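CCMAN5 (Cellulosimicrobium cellulans, PDB 2XSG) is a calcium-containing alpha-mannosidase of glycoside hydrolase family 92 that probably removes the capping mannose from yeast-type phosphorylated glycans to expose mannose-6-phosphate. Local coordinates at residues A[353-358]-A[660-665]; A[587-592]-A[664-669]; A[349-354]-A[404-409]. One frame throughout, in Å; residues are numbered along the deposited sequence.

All three contacts are buried in the catalytic domain. Contact 2 is the most enclosed, whereas contacts 1 and 3 include partly exposed residues beside a bound bis-tris propane molecule. Contact 1 shares the start of helix 353-366 with contact 3 and the start of helix 665-675 with contact 2, so it stands between them. Calcium joins contacts 1 and 2, Asp662 coming from one and Asn588 and Glu589 from the other, with a common water. The chemistry changes along the way: carboxylates and water in 353-358/660-665, methionine and leucine behind the metal ligands in 587-592/664-669, and backbone bonds with an arginine-tryptophan stack in 349-354/404-409.

Contact 1: residues A[353-358]-A[660-665]; sequences TWDDFR and DNDAGT. With CA (calcium ion), chain C.
Asp355 and Asp662 bring two acids together in a small, buried, water-bridged contact, where the first turn of helix 353-366 meets the loop leading into helix 665-675. No direct hydrogen bond crosses between 353-358 and 660-665. The two aspartates touch through their methylenes, Asp355 CB to Asp662 CB at 3.8 Å, and their side chains cross at about a right angle. Their carboxylates are nevertheless nearly parallel, with planes only 13° apart, and lie stacked with Asp355 OD1 4.2 Å from Asp662 OD1. Water 1 bridges the two, donating to both, at 2.9 Å to Asp355 OD1 and 2.7 Å to Asp662 OD1, and so probably eases their closeness. The other oxygen of Asp662, OD2, binds calcium at 2.5 Å, so one carboxylate serves metal and water with separate oxygens. Asp662 has CG anti to its carbonyl carbon (chi1 -59°), which swings the carboxylate out to the metal. The chain beneath it folds back in a type I' turn from Asp662 to Thr665, closed by Thr665 N on Asp662 O at 3.0 Å. Ala663 rides on this turn and sets its CB 3.9 Å from Asp356 OD2. That oxygen's main partner is Lys359, which also bonds Ala663 O and so ties helix and turn together. Water 2 is a further calcium ligand and donates to Asp660 O at 2.9 Å; Asn588 and Glu589 supply the remaining protein ligands. Asp355 OD1 is also hydrogen-bonded to O3 of a bis-tris propane molecule, probably from the crystallisation liquor. An acid-lined pocket built beside calcium is characteristic of the family 92 mannosidases, and this contact probably forms part of its wall.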
ATOM      1  N   THR A 353      -0.055  -3.526   8.068  1.00  3.58           N
ATOM      2  CA  THR A 353       0.386  -2.409   8.877  1.00  3.82           C
ATOM      3  C   THR A 353       1.850  -2.474   9.347  1.00  3.68           C
ATOM      4  O   THR A 353       2.449  -1.432   9.614  1.00  3.89           O
ATOM      5  CB  THR A 353      -0.639  -2.180  10.003  1.00  4.28           C
ATOM      6  OG1 THR A 353      -1.944  -2.177   9.402  1.00  5.44           O
ATOM      7  CG2 THR A 353      -0.407  -0.842  10.725  1.00  2.44           C
ATOM      8  N   TRP A 354       2.427  -3.674   9.413  1.00  3.55           N
ATOM      9  CA  TRP A 354       3.869  -3.843   9.689  1.00  4.26           C
ATOM     10  C   TRP A 354       4.717  -3.080   8.651  1.00  4.39           C
ATOM     11  O   TRP A 354       5.709  -2.437   9.002  1.00  3.46           O
ATOM     12  CB  TRP A 354       4.235  -5.328   9.671  1.00  4.59           C
ATOM     13  CG  TRP A 354       5.607  -5.694  10.182  1.00  7.00           C
ATOM     14  CD1 TRP A 354       5.938  -6.026  11.471  1.00  8.38           C
ATOM     15  CD2 TRP A 354       6.815  -5.818   9.415  1.00  9.98           C
ATOM     16  NE1 TRP A 354       7.284  -6.319  11.555  1.00 11.93           N
ATOM     17  CE2 TRP A 354       7.841  -6.217  10.308  1.00 11.65           C
ATOM     18  CE3 TRP A 354       7.134  -5.631   8.064  1.00 12.81           C
ATOM     19  CZ2 TRP A 354       9.169  -6.419   9.894  1.00 14.40           C
ATOM     20  CZ3 TRP A 354       8.457  -5.830   7.649  1.00 13.24           C
ATOM     21  CH2 TRP A 354       9.457  -6.219   8.565  1.00 15.08           C
ATOM     22  N   ASP A 355       4.293  -3.138   7.385  1.00  4.30           N
ATOM     23  CA  ASP A 355       4.957  -2.405   6.299  1.00  4.99           C
ATOM     24  C   ASP A 355       4.493  -0.972   6.148  1.00  5.09           C
ATOM     25  O   ASP A 355       5.290  -0.090   5.826  1.00  5.66           O
ATOM     26  CB  ASP A 355       4.740  -3.086   4.925  1.00  4.84           C
ATOM     27  CG  ASP A 355       5.095  -4.544   4.927  1.00  4.74           C
ATOM     28  OD1 ASP A 355       4.192  -5.392   4.708  1.00  4.51           O
ATOM     29  OD2 ASP A 355       6.280  -4.847   5.132  1.00  7.20           O
ATOM     30  N   ASP A 356       3.203  -0.728   6.337  1.00  5.29           N
ATOM     31  CA  ASP A 356       2.639   0.517   5.822  1.00  5.97           C
ATOM     32  C   ASP A 356       2.267   1.607   6.814  1.00  5.46           C
ATOM     33  O   ASP A 356       1.696   2.620   6.410  1.00  5.82           O
ATOM     34  CB  ASP A 356       1.450   0.226   4.887  1.00  6.01           C
ATOM     35  CG  ASP A 356       0.173  -0.086   5.631  1.00  8.59           C
ATOM     36  OD1 ASP A 356       0.160  -0.036   6.889  1.00 10.13           O
ATOM     37  OD2 ASP A 356      -0.829  -0.399   4.940  1.00  9.98           O
ATOM     38  N   PHE A 357       2.571   1.400   8.091  1.00  5.07           N
ATOM     39  CA  PHE A 357       2.011   2.250   9.149  1.00  5.02           C
ATOM     40  C   PHE A 357       2.214   3.757   8.954  1.00  4.46           C
ATOM     41  O   PHE A 357       1.334   4.538   9.295  1.00  3.77           O
ATOM     42  CB  PHE A 357       2.430   1.782  10.570  1.00  5.39           C
ATOM     43  CG  PHE A 357       3.893   2.009  10.917  1.00  5.95           C
ATOM     44  CD1 PHE A 357       4.287   3.145  11.653  1.00  7.59           C
ATOM     45  CD2 PHE A 357       4.856   1.074  10.576  1.00  4.63           C
ATOM     46  CE1 PHE A 357       5.631   3.354  12.006  1.00  6.98           C
ATOM     47  CE2 PHE A 357       6.217   1.271  10.917  1.00  6.45           C
ATOM     48  CZ  PHE A 357       6.602   2.414  11.630  1.00  6.79           C
ATOM     49  N   ARG A 358       3.347   4.160   8.383  1.00  3.71           N
ATOM     50  CA  ARG A 358       3.593   5.601   8.175  1.00  4.11           C
ATOM     51  C   ARG A 358       2.683   6.245   7.116  1.00  3.84           C
ATOM     52  O   ARG A 358       2.566   7.473   7.062  1.00  3.72           O
ATOM     53  CB  ARG A 358       5.045   5.873   7.797  1.00  3.99           C
ATOM     54  CG  ARG A 358       6.001   5.858   8.961  1.00  5.71           C
ATOM     55  CD  ARG A 358       7.314   6.582   8.601  1.00  5.67           C
ATOM     56  NE  ARG A 358       8.107   6.849   9.792  1.00  4.19           N
ATOM     57  CZ  ARG A 358       8.790   5.911  10.437  1.00  3.80           C
ATOM     58  NH1 ARG A 358       8.776   4.663   9.992  1.00  2.16           N
ATOM     59  NH2 ARG A 358       9.480   6.220  11.523  1.00  2.74           N
ATOM     60  N   ASP A 660       8.818  -3.527  -3.194  1.00  3.67           N
ATOM     61  CA  ASP A 660       7.364  -3.631  -3.300  1.00  3.95           C
ATOM     62  C   ASP A 660       6.759  -2.342  -2.783  1.00  3.66           C
ATOM     63  O   ASP A 660       7.297  -1.747  -1.859  1.00  3.81           O
ATOM     64  CB  ASP A 660       6.860  -4.815  -2.475  1.00  3.86           C
ATOM     65  CG  ASP A 660       7.323  -6.146  -3.027  1.00  6.34           C
ATOM     66  OD1 ASP A 660       7.548  -6.225  -4.256  1.00  7.36           O
ATOM     67  OD2 ASP A 660       7.487  -7.108  -2.237  1.00  9.02           O
ATOM     68  N   ASN A 661       5.675  -1.888  -3.403  1.00  3.35           N
ATOM     69  CA  ASN A 661       5.000  -0.667  -2.958  1.00  3.15           C
ATOM     70  C   ASN A 661       4.399  -0.863  -1.543  1.00  3.52           C
ATOM     71  O   ASN A 661       4.342   0.088  -0.741  1.00  3.16           O
ATOM     72  CB  ASN A 661       3.898  -0.282  -3.960  1.00  2.50           C
ATOM     73  CG  ASN A 661       3.577   1.213  -3.959  1.00  3.63           C
ATOM     74  OD1 ASN A 661       3.789   1.925  -2.959  1.00  2.21           O
ATOM     75  ND2 ASN A 661       3.050   1.700  -5.091  1.00  3.07           N
ATOM     76  N   ASP A 662       3.977  -2.100  -1.253  1.00  2.78           N
ATOM     77  CA  ASP A 662       3.309  -2.473   0.013  1.00  2.87           C
ATOM     78  C   ASP A 662       2.055  -1.638   0.294  1.00  2.74           C
ATOM     79  O   ASP A 662       2.076  -0.695   1.101  1.00  2.00           O
ATOM     80  CB  ASP A 662       4.276  -2.411   1.207  1.00  3.34           C
ATOM     81  CG  ASP A 662       5.480  -3.347   1.043  1.00  4.71           C
ATOM     82  OD1 ASP A 662       5.297  -4.556   0.786  1.00  5.67           O
ATOM     83  OD2 ASP A 662       6.619  -2.865   1.198  1.00  3.78           O
ATOM     84  N   ALA A 663       0.962  -1.988  -0.370  1.00  2.47           N
ATOM     85  CA  ALA A 663      -0.318  -1.308  -0.131  1.00  3.12           C
ATOM     86  C   ALA A 663      -0.204   0.214  -0.294  1.00  2.97           C
ATOM     87  O   ALA A 663      -0.813   0.986   0.466  1.00  3.73           O
ATOM     88  CB  ALA A 663      -0.855  -1.664   1.280  1.00  3.25           C
ATOM     89  N   GLY A 664       0.583   0.636  -1.274  1.00  2.37           N
ATOM     90  CA  GLY A 664       0.725   2.042  -1.614  1.00  2.70           C
ATOM     91  C   GLY A 664       1.651   2.839  -0.711  1.00  2.78           C
ATOM     92  O   GLY A 664       1.650   4.069  -0.775  1.00  2.55           O
ATOM     93  N   THR A 665       2.443   2.161   0.125  1.00  2.25           N
ATOM     94  CA  THR A 665       3.365   2.885   1.027  1.00  2.81           C
ATOM     95  C   THR A 665       4.436   3.686   0.278  1.00  2.30           C
ATOM     96  O   THR A 665       4.623   4.883   0.533  1.00  2.00           O
ATOM     97  CB  THR A 665       4.061   1.961   2.039  1.00  3.07           C
ATOM     98  OG1 THR A 665       3.068   1.222   2.752  1.00  4.21           O
ATOM     99  CG2 THR A 665       4.912   2.796   3.045  1.00  2.00           C
TER
HETATM  100 CA    CA C1772       8.849  -3.795   1.848  1.00 30.05          CA
HETATM  101  O   HOH W   1       3.043  -5.415   2.040  1.00 10.23           O
HETATM  102  O   HOH W   2       9.515  -2.523  -0.136  1.00  7.52           O

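Contact 2: residues A[587-592]-A[664-669]. With CA (calcium ion), chain C.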
ATOM      1  N   ALA A 587      14.887   0.731  -0.562  1.00  5.05           N
ATOM      2  CA  ALA A 587      14.085  -0.328  -1.174  1.00  5.72           C
ATOM      3  C   ALA A 587      13.050  -0.911  -0.220  1.00  5.99           C
ATOM      4  O   ALA A 587      12.142  -1.630  -0.652  1.00  5.95           O
ATOM      5  CB  ALA A 587      15.000  -1.438  -1.724  1.00  5.23           C
ATOM      6  N   ASN A 588      13.195  -0.599   1.065  1.00  6.68           N
ATOM      7  CA  ASN A 588      12.295  -1.080   2.116  1.00  7.03           C
ATOM      8  C   ASN A 588      11.888   0.038   3.078  1.00  7.46           C
ATOM      9  O   ASN A 588      12.501   1.124   3.093  1.00  7.75           O
ATOM     10  CB  ASN A 588      12.970  -2.198   2.907  1.00  7.13           C
ATOM     11  CG  ASN A 588      11.990  -3.172   3.486  1.00  8.47           C
ATOM     12  OD1 ASN A 588      10.891  -3.348   2.964  1.00  9.81           O
ATOM     13  ND2 ASN A 588      12.374  -3.817   4.580  1.00 10.53           N
ATOM     14  N   GLU A 589      10.867  -0.234   3.890  1.00  6.90           N
ATOM     15  CA  GLU A 589      10.267   0.769   4.776  1.00  7.17           C
ATOM     16  C   GLU A 589      10.932   0.905   6.152  1.00  7.15           C
ATOM     17  O   GLU A 589      10.571   1.804   6.918  1.00  6.83           O
ATOM     18  CB  GLU A 589       8.774   0.469   5.007  1.00  7.27           C
ATOM     19  CG  GLU A 589       7.881   0.604   3.776  1.00  6.92           C
ATOM     20  CD  GLU A 589       7.784  -0.680   2.989  1.00  6.15           C
ATOM     21  OE1 GLU A 589       8.497  -1.632   3.317  1.00  5.02           O
ATOM     22  OE2 GLU A 589       6.985  -0.741   2.038  1.00  6.06           O
ATOM     23  N   ILE A 590      11.881   0.023   6.461  1.00  6.81           N
ATOM     24  CA  ILE A 590      12.498  -0.015   7.779  1.00  7.24           C
ATOM     25  C   ILE A 590      13.051   1.361   8.174  1.00  6.95           C
ATOM     26  O   ILE A 590      12.742   1.882   9.249  1.00  5.79           O
ATOM     27  CB  ILE A 590      13.626  -1.080   7.864  1.00  7.37           C
ATOM     28  CG1 ILE A 590      13.073  -2.514   7.690  1.00  8.55           C
ATOM     29  CG2 ILE A 590      14.424  -0.925   9.174  1.00  9.47           C
ATOM     30  CD1 ILE A 590      11.776  -2.817   8.432  1.00  8.45           C
ATOM     31  N   ASP A 591      13.875   1.947   7.306  1.00  7.36           N
ATOM     32  CA  ASP A 591      14.422   3.272   7.624  1.00  7.24           C
ATOM     33  C   ASP A 591      13.931   4.364   6.673  1.00  7.17           C
ATOM     34  O   ASP A 591      14.698   5.239   6.265  1.00  7.06           O
ATOM     35  CB  ASP A 591      15.950   3.236   7.816  1.00  7.54           C
ATOM     36  CG  ASP A 591      16.718   2.888   6.543  1.00  9.24           C
ATOM     37  OD1 ASP A 591      16.273   2.043   5.739  1.00  9.97           O
ATOM     38  OD2 ASP A 591      17.807   3.469   6.360  1.00 14.42           O
ATOM     39  N   LEU A 592      12.628   4.318   6.355  1.00  6.85           N
ATOM     40  CA  LEU A 592      11.983   5.309   5.480  1.00  6.70           C
ATOM     41  C   LEU A 592      12.202   6.742   5.948  1.00  6.27           C
ATOM     42  O   LEU A 592      12.310   7.668   5.127  1.00  5.02           O
ATOM     43  CB  LEU A 592      10.467   5.102   5.421  1.00  6.44           C
ATOM     44  CG  LEU A 592       9.747   4.256   4.373  1.00  7.91           C
ATOM     45  CD1 LEU A 592       8.237   4.212   4.701  1.00  9.25           C
ATOM     46  CD2 LEU A 592       9.986   4.773   2.954  1.00  6.73           C
ATOM     47  N   GLY A 664       0.583   0.636  -1.274  1.00  2.37           N
ATOM     48  CA  GLY A 664       0.725   2.042  -1.614  1.00  2.70           C
ATOM     49  C   GLY A 664       1.651   2.839  -0.711  1.00  2.78           C
ATOM     50  O   GLY A 664       1.650   4.069  -0.775  1.00  2.55           O
ATOM     51  N   THR A 665       2.443   2.161   0.125  1.00  2.25           N
ATOM     52  CA  THR A 665       3.365   2.885   1.027  1.00  2.81           C
ATOM     53  C   THR A 665       4.436   3.686   0.278  1.00  2.30           C
ATOM     54  O   THR A 665       4.623   4.883   0.533  1.00  2.00           O
ATOM     55  CB  THR A 665       4.061   1.961   2.039  1.00  3.07           C
ATOM     56  OG1 THR A 665       3.068   1.222   2.752  1.00  4.21           O
ATOM     57  CG2 THR A 665       4.912   2.796   3.045  1.00  2.00           C
ATOM     58  N   MET A 666       5.159   3.029  -0.622  1.00  2.65           N
ATOM     59  CA  MET A 666       6.211   3.729  -1.356  1.00  2.55           C
ATOM     60  C   MET A 666       5.622   4.926  -2.137  1.00  2.79           C
ATOM     61  O   MET A 666       6.194   6.025  -2.103  1.00  2.93           O
ATOM     62  CB  MET A 666       7.032   2.772  -2.226  1.00  3.03           C
ATOM     63  CG  MET A 666       7.873   1.761  -1.414  1.00  4.09           C
ATOM     64  SD  MET A 666       8.779   2.557  -0.039  1.00  5.65           S
ATOM     65  CE  MET A 666       9.935   1.248   0.393  1.00  4.71           C
ATOM     66  N   SER A 667       4.462   4.728  -2.770  1.00  2.61           N
ATOM     67  CA  SER A 667       3.731   5.820  -3.453  1.00  2.87           C
ATOM     68  C   SER A 667       3.366   6.971  -2.516  1.00  3.32           C
ATOM     69  O   SER A 667       3.537   8.143  -2.872  1.00  2.63           O
ATOM     70  CB  SER A 667       2.450   5.309  -4.114  1.00  2.85           C
ATOM     71  OG  SER A 667       2.734   4.350  -5.116  1.00  3.38           O
ATOM     72  N   THR A 668       2.844   6.620  -1.333  1.00  3.43           N
ATOM     73  CA  THR A 668       2.458   7.593  -0.316  1.00  3.50           C
ATOM     74  C   THR A 668       3.660   8.392   0.203  1.00  3.24           C
ATOM     75  O   THR A 668       3.566   9.595   0.386  1.00  2.91           O
ATOM     76  CB  THR A 668       1.728   6.916   0.851  1.00  4.03           C
ATOM     77  OG1 THR A 668       0.630   6.156   0.346  1.00  3.77           O
ATOM     78  CG2 THR A 668       1.186   7.939   1.811  1.00  4.58           C
ATOM     79  N   MET A 669       4.796   7.730   0.414  1.00  3.01           N
ATOM     80  CA  MET A 669       6.024   8.463   0.747  1.00  2.90           C
ATOM     81  C   MET A 669       6.469   9.423  -0.356  1.00  2.84           C
ATOM     82  O   MET A 669       6.997  10.502  -0.075  1.00  2.92           O
ATOM     83  CB  MET A 669       7.151   7.508   1.142  1.00  3.18           C
ATOM     84  CG  MET A 669       6.799   6.583   2.295  1.00  2.97           C
ATOM     85  SD  MET A 669       6.196   7.383   3.816  1.00  9.77           S
ATOM     86  CE  MET A 669       4.428   7.134   3.743  1.00  6.25           C
TER
HETATM   87 CA    CA C1772       8.849  -3.795   1.848  1.00 30.05          CA
HETATM   88  O   HOH W   2       9.515  -2.523  -0.136  1.00  7.52           O
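Met666 reaches out from helix 665-675 and lays its methyl against the backbone between the two calcium ligands, with CE 3.5 Å from Asn588 C. Its chain bends at chi2 (-46°), bringing the end much nearer to 587-592 than the direction of its CB would suggest. CE also lies 3.9 Å from Glu589 CD, over one face of the carboxylate, as the two side chains cross obliquely. Glu589 is itself bent, and its CG rests on Thr665 CG2 at 3.8 Å. Leu592 packs on both methionines: it meets Met669 at about a right angle, CD1 to CG at 3.7 Å, while its CD2 approaches Met666 SD at 3.9 Å. The polar ends of the loop turn to the metal, calcium being held by Asn588 OD1 at 2.4 Å and Glu589 OE1 at 2.6 Å. Asp662 and water 2 complete the coordination found, and the water also donates to Ala587 O. Asn588 ND2 bonds Gln536 O, which steadies the amide's rotation. The division is plain: oxygens grip the cation, while hydrocarbon and sulfur back the ligands with no hydrogen bond across, so the helix meets Glu589 by packing and the metal fixes its carboxylate end.

Contact 3: residues A[349-354]-A[404-409]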
ATOM      1  N   ASP A 349     -11.182  -2.285   5.313  1.00  3.74           N
ATOM      2  CA  ASP A 349     -10.484  -3.498   5.710  1.00  3.32           C
ATOM      3  C   ASP A 349      -9.418  -3.818   4.666  1.00  3.66           C
ATOM      4  O   ASP A 349      -9.502  -3.338   3.520  1.00  3.83           O
ATOM      5  CB  ASP A 349     -11.480  -4.650   5.842  1.00  3.09           C
ATOM      6  CG  ASP A 349     -10.920  -5.847   6.607  1.00  3.25           C
ATOM      7  OD1 ASP A 349      -9.779  -5.789   7.133  1.00  2.86           O
ATOM      8  OD2 ASP A 349     -11.626  -6.879   6.652  1.00  4.01           O
ATOM      9  N   SER A 350      -8.441  -4.618   5.083  1.00  3.02           N
ATOM     10  CA  SER A 350      -7.266  -5.069   4.297  1.00  3.95           C
ATOM     11  C   SER A 350      -6.030  -4.330   4.753  1.00  3.69           C
ATOM     12  O   SER A 350      -5.781  -3.212   4.337  1.00  4.39           O
ATOM     13  CB  SER A 350      -7.424  -4.909   2.790  1.00  3.87           C
ATOM     14  OG  SER A 350      -6.351  -5.562   2.134  1.00  4.30           O
ATOM     15  N   TRP A 351      -5.263  -4.962   5.624  1.00  3.90           N
ATOM     16  CA  TRP A 351      -4.219  -4.264   6.357  1.00  3.88           C
ATOM     17  C   TRP A 351      -2.872  -4.932   6.129  1.00  3.55           C
ATOM     18  O   TRP A 351      -2.804  -6.140   5.971  1.00  3.92           O
ATOM     19  CB  TRP A 351      -4.561  -4.287   7.840  1.00  3.73           C
ATOM     20  CG  TRP A 351      -5.936  -3.723   8.164  1.00  4.59           C
ATOM     21  CD1 TRP A 351      -7.090  -4.423   8.327  1.00  4.39           C
ATOM     22  CD2 TRP A 351      -6.266  -2.345   8.365  1.00  4.96           C
ATOM     23  NE1 TRP A 351      -8.138  -3.560   8.613  1.00  5.87           N
ATOM     24  CE2 TRP A 351      -7.652  -2.280   8.640  1.00  5.18           C
ATOM     25  CE3 TRP A 351      -5.520  -1.156   8.344  1.00  5.76           C
ATOM     26  CZ2 TRP A 351      -8.307  -1.078   8.910  1.00  5.89           C
ATOM     27  CZ3 TRP A 351      -6.177   0.051   8.595  1.00  5.32           C
ATOM     28  CH2 TRP A 351      -7.560   0.079   8.866  1.00  7.05           C
ATOM     29  N   ALA A 352      -1.808  -4.135   6.067  1.00  3.97           N
ATOM     30  CA  ALA A 352      -0.443  -4.648   5.976  1.00  3.39           C
ATOM     31  C   ALA A 352       0.392  -3.708   6.835  1.00  3.86           C
ATOM     32  O   ALA A 352       1.407  -3.166   6.397  1.00  3.74           O
ATOM     33  CB  ALA A 352       0.047  -4.636   4.549  1.00  3.71           C
ATOM     34  N   THR A 353      -0.055  -3.526   8.068  1.00  3.58           N
ATOM     35  CA  THR A 353       0.386  -2.409   8.877  1.00  3.82           C
ATOM     36  C   THR A 353       1.850  -2.474   9.347  1.00  3.68           C
ATOM     37  O   THR A 353       2.449  -1.432   9.614  1.00  3.89           O
ATOM     38  CB  THR A 353      -0.639  -2.180  10.003  1.00  4.28           C
ATOM     39  OG1 THR A 353      -1.944  -2.177   9.402  1.00  5.44           O
ATOM     40  CG2 THR A 353      -0.407  -0.842  10.725  1.00  2.44           C
ATOM     41  N   TRP A 354       2.427  -3.674   9.413  1.00  3.55           N
ATOM     42  CA  TRP A 354       3.869  -3.843   9.689  1.00  4.26           C
ATOM     43  C   TRP A 354       4.717  -3.080   8.651  1.00  4.39           C
ATOM     44  O   TRP A 354       5.709  -2.437   9.002  1.00  3.46           O
ATOM     45  CB  TRP A 354       4.235  -5.328   9.671  1.00  4.59           C
ATOM     46  CG  TRP A 354       5.607  -5.694  10.182  1.00  7.00           C
ATOM     47  CD1 TRP A 354       5.938  -6.026  11.471  1.00  8.38           C
ATOM     48  CD2 TRP A 354       6.815  -5.818   9.415  1.00  9.98           C
ATOM     49  NE1 TRP A 354       7.284  -6.319  11.555  1.00 11.93           N
ATOM     50  CE2 TRP A 354       7.841  -6.217  10.308  1.00 11.65           C
ATOM     51  CE3 TRP A 354       7.134  -5.631   8.064  1.00 12.81           C
ATOM     52  CZ2 TRP A 354       9.169  -6.419   9.894  1.00 14.40           C
ATOM     53  CZ3 TRP A 354       8.457  -5.830   7.649  1.00 13.24           C
ATOM     54  CH2 TRP A 354       9.457  -6.219   8.565  1.00 15.08           C
ATOM     55  N   VAL A 404      -3.441  -8.815   5.024  1.00  2.53           N
ATOM     56  CA  VAL A 404      -2.050  -9.236   5.209  1.00  2.59           C
ATOM     57  C   VAL A 404      -1.688  -9.410   6.682  1.00  2.46           C
ATOM     58  O   VAL A 404      -1.588 -10.525   7.150  1.00  2.47           O
ATOM     59  CB  VAL A 404      -1.061  -8.283   4.524  1.00  2.82           C
ATOM     60  CG1 VAL A 404       0.363  -8.867   4.543  1.00  2.76           C
ATOM     61  CG2 VAL A 404      -1.509  -7.985   3.086  1.00  2.67           C
ATOM     62  N   ARG A 405      -1.485  -8.304   7.394  1.00  2.45           N
ATOM     63  CA  ARG A 405      -0.887  -8.346   8.739  1.00  2.87           C
ATOM     64  C   ARG A 405      -1.195  -7.043   9.495  1.00  2.93           C
ATOM     65  O   ARG A 405      -1.545  -6.032   8.874  1.00  2.80           O
ATOM     66  CB  ARG A 405       0.627  -8.617   8.662  1.00  2.48           C
ATOM     67  CG  ARG A 405       1.444  -7.518   7.971  1.00  3.18           C
ATOM     68  CD  ARG A 405       2.898  -7.921   7.738  1.00  3.29           C
ATOM     69  NE  ARG A 405       3.585  -8.421   8.924  1.00  2.00           N
ATOM     70  CZ  ARG A 405       4.842  -8.854   8.946  1.00  2.00           C
ATOM     71  NH1 ARG A 405       5.579  -8.813   7.857  1.00  2.22           N
ATOM     72  NH2 ARG A 405       5.375  -9.288  10.080  1.00  2.00           N
ATOM     73  N   TRP A 406      -1.081  -7.070  10.823  1.00  3.22           N
ATOM     74  CA  TRP A 406      -1.693  -6.025  11.651  1.00  3.31           C
ATOM     75  C   TRP A 406      -0.763  -5.372  12.661  1.00  3.53           C
ATOM     76  O   TRP A 406      -1.190  -4.502  13.408  1.00  4.03           O
ATOM     77  CB  TRP A 406      -2.936  -6.581  12.366  1.00  3.91           C
ATOM     78  CG  TRP A 406      -3.916  -7.251  11.428  1.00  3.67           C
ATOM     79  CD1 TRP A 406      -4.927  -6.646  10.720  1.00  3.53           C
ATOM     80  CD2 TRP A 406      -3.953  -8.638  11.075  1.00  2.77           C
ATOM     81  NE1 TRP A 406      -5.599  -7.580   9.955  1.00  2.95           N
ATOM     82  CE2 TRP A 406      -5.023  -8.809  10.156  1.00  3.93           C
ATOM     83  CE3 TRP A 406      -3.187  -9.759  11.446  1.00  3.12           C
ATOM     84  CZ2 TRP A 406      -5.342 -10.052   9.601  1.00  3.69           C
ATOM     85  CZ3 TRP A 406      -3.507 -10.999  10.897  1.00  2.63           C
ATOM     86  CH2 TRP A 406      -4.567 -11.131   9.977  1.00  4.40           C
ATOM     87  N   GLU A 407       0.504  -5.765  12.682  1.00  4.11           N
ATOM     88  CA  GLU A 407       1.462  -5.155  13.609  1.00  4.40           C
ATOM     89  C   GLU A 407       1.532  -3.650  13.392  1.00  4.27           C
ATOM     90  O   GLU A 407       1.380  -3.188  12.269  1.00  3.94           O
ATOM     91  CB  GLU A 407       2.868  -5.752  13.451  1.00  4.65           C
ATOM     92  CG  GLU A 407       2.979  -7.252  13.683  1.00  5.41           C
ATOM     93  CD  GLU A 407       2.970  -8.060  12.391  1.00  5.62           C
ATOM     94  OE1 GLU A 407       2.429  -7.589  11.367  1.00  4.32           O
ATOM     95  OE2 GLU A 407       3.507  -9.181  12.411  1.00  7.73           O
ATOM     96  N   ARG A 408       1.799  -2.903  14.469  1.00  3.80           N
ATOM     97  CA  ARG A 408       1.908  -1.433  14.452  1.00  3.53           C
ATOM     98  C   ARG A 408       0.548  -0.737  14.437  1.00  3.59           C
ATOM     99  O   ARG A 408       0.499   0.497  14.417  1.00  3.31           O
ATOM    100  CB  ARG A 408       2.780  -0.886  13.299  1.00  3.55           C
ATOM    101  CG  ARG A 408       4.184  -1.495  13.118  1.00  5.66           C
ATOM    102  CD  ARG A 408       5.119  -1.305  14.310  1.00  5.80           C
ATOM    103  NE  ARG A 408       5.036  -2.426  15.252  1.00  9.27           N
ATOM    104  CZ  ARG A 408       5.672  -3.590  15.128  1.00 10.33           C
ATOM    105  NH1 ARG A 408       6.456  -3.827  14.081  1.00 11.00           N
ATOM    106  NH2 ARG A 408       5.508  -4.538  16.050  1.00 10.00           N
ATOM    107  N   SER A 409      -0.549  -1.505  14.442  1.00  3.07           N
ATOM    108  CA  SER A 409      -1.897  -0.899  14.540  1.00  3.56           C
ATOM    109  C   SER A 409      -2.010   0.088  15.711  1.00  3.26           C
ATOM    110  O   SER A 409      -2.684   1.104  15.589  1.00  3.79           O
ATOM    111  CB  SER A 409      -2.993  -1.967  14.683  1.00  3.33           C
ATOM    112  OG  SER A 409      -3.178  -2.701  13.484  1.00  3.43           O
TER
HETATM  113  O   HOH W   3      -3.848  -3.169  10.903  1.00  6.37           O
HETATM  114  O   HOH W   4       7.313  -2.644  11.487  1.00 17.44           O
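The indole of Trp354 has the guanidinium of Arg405 lying flat on one face, planes 6° apart and centres 3.8 Å apart, a cation-pi stack. Water 4 sits over the opposite face, toward the rim, and Glu407 CB comes in at the edge. Arg405 itself is gripped side-on by Glu407: NE donates to OE1 at 2.8 Å, and NH2 to OE2 at 3.0 Å, the latter in the guanidinium plane. A bend at chi3 (-52°) folds the arginine over so that its flat end runs alongside the tryptophan. Arg408 stands oblique to the same ring, NH1 being 3.5 Å from Trp354 CD1, with Glu407 CB over the centre of one face of its guanidinium. Water 4, at its edge, accepts from NH1 and donates to Trp354 O; Gln460 bonds both Arg408 NH1 and Trp354 NE1. The backbones form a single bridge at Ala352 and Arg405. Trp351 O takes both Arg405 N and Val404 N, each at 2.9 Å, and Thr353 N returns a bond to Arg405 O at 3.0 Å. One residue before the bridge, Trp351 CB packs on Trp406 CD1 at 3.7 Å, their five-membered rings at 50°. Water 3 joins Thr353 OG1 to Ser409 OG. A leucine in place of Arg405 would probably leave the Glu407 carboxylate without its mate and free to turn, with the Trp354 face stripped of its cation. Arg405 NH1 also bonds O3 of the bound bis-tris propane. Two chain segments leading into helices 353-366 and 409-418, bridged just before the helices start, fit the six-hairpin (alpha/alpha) barrel of the catalytic domain, whose loops probably line the pocket here.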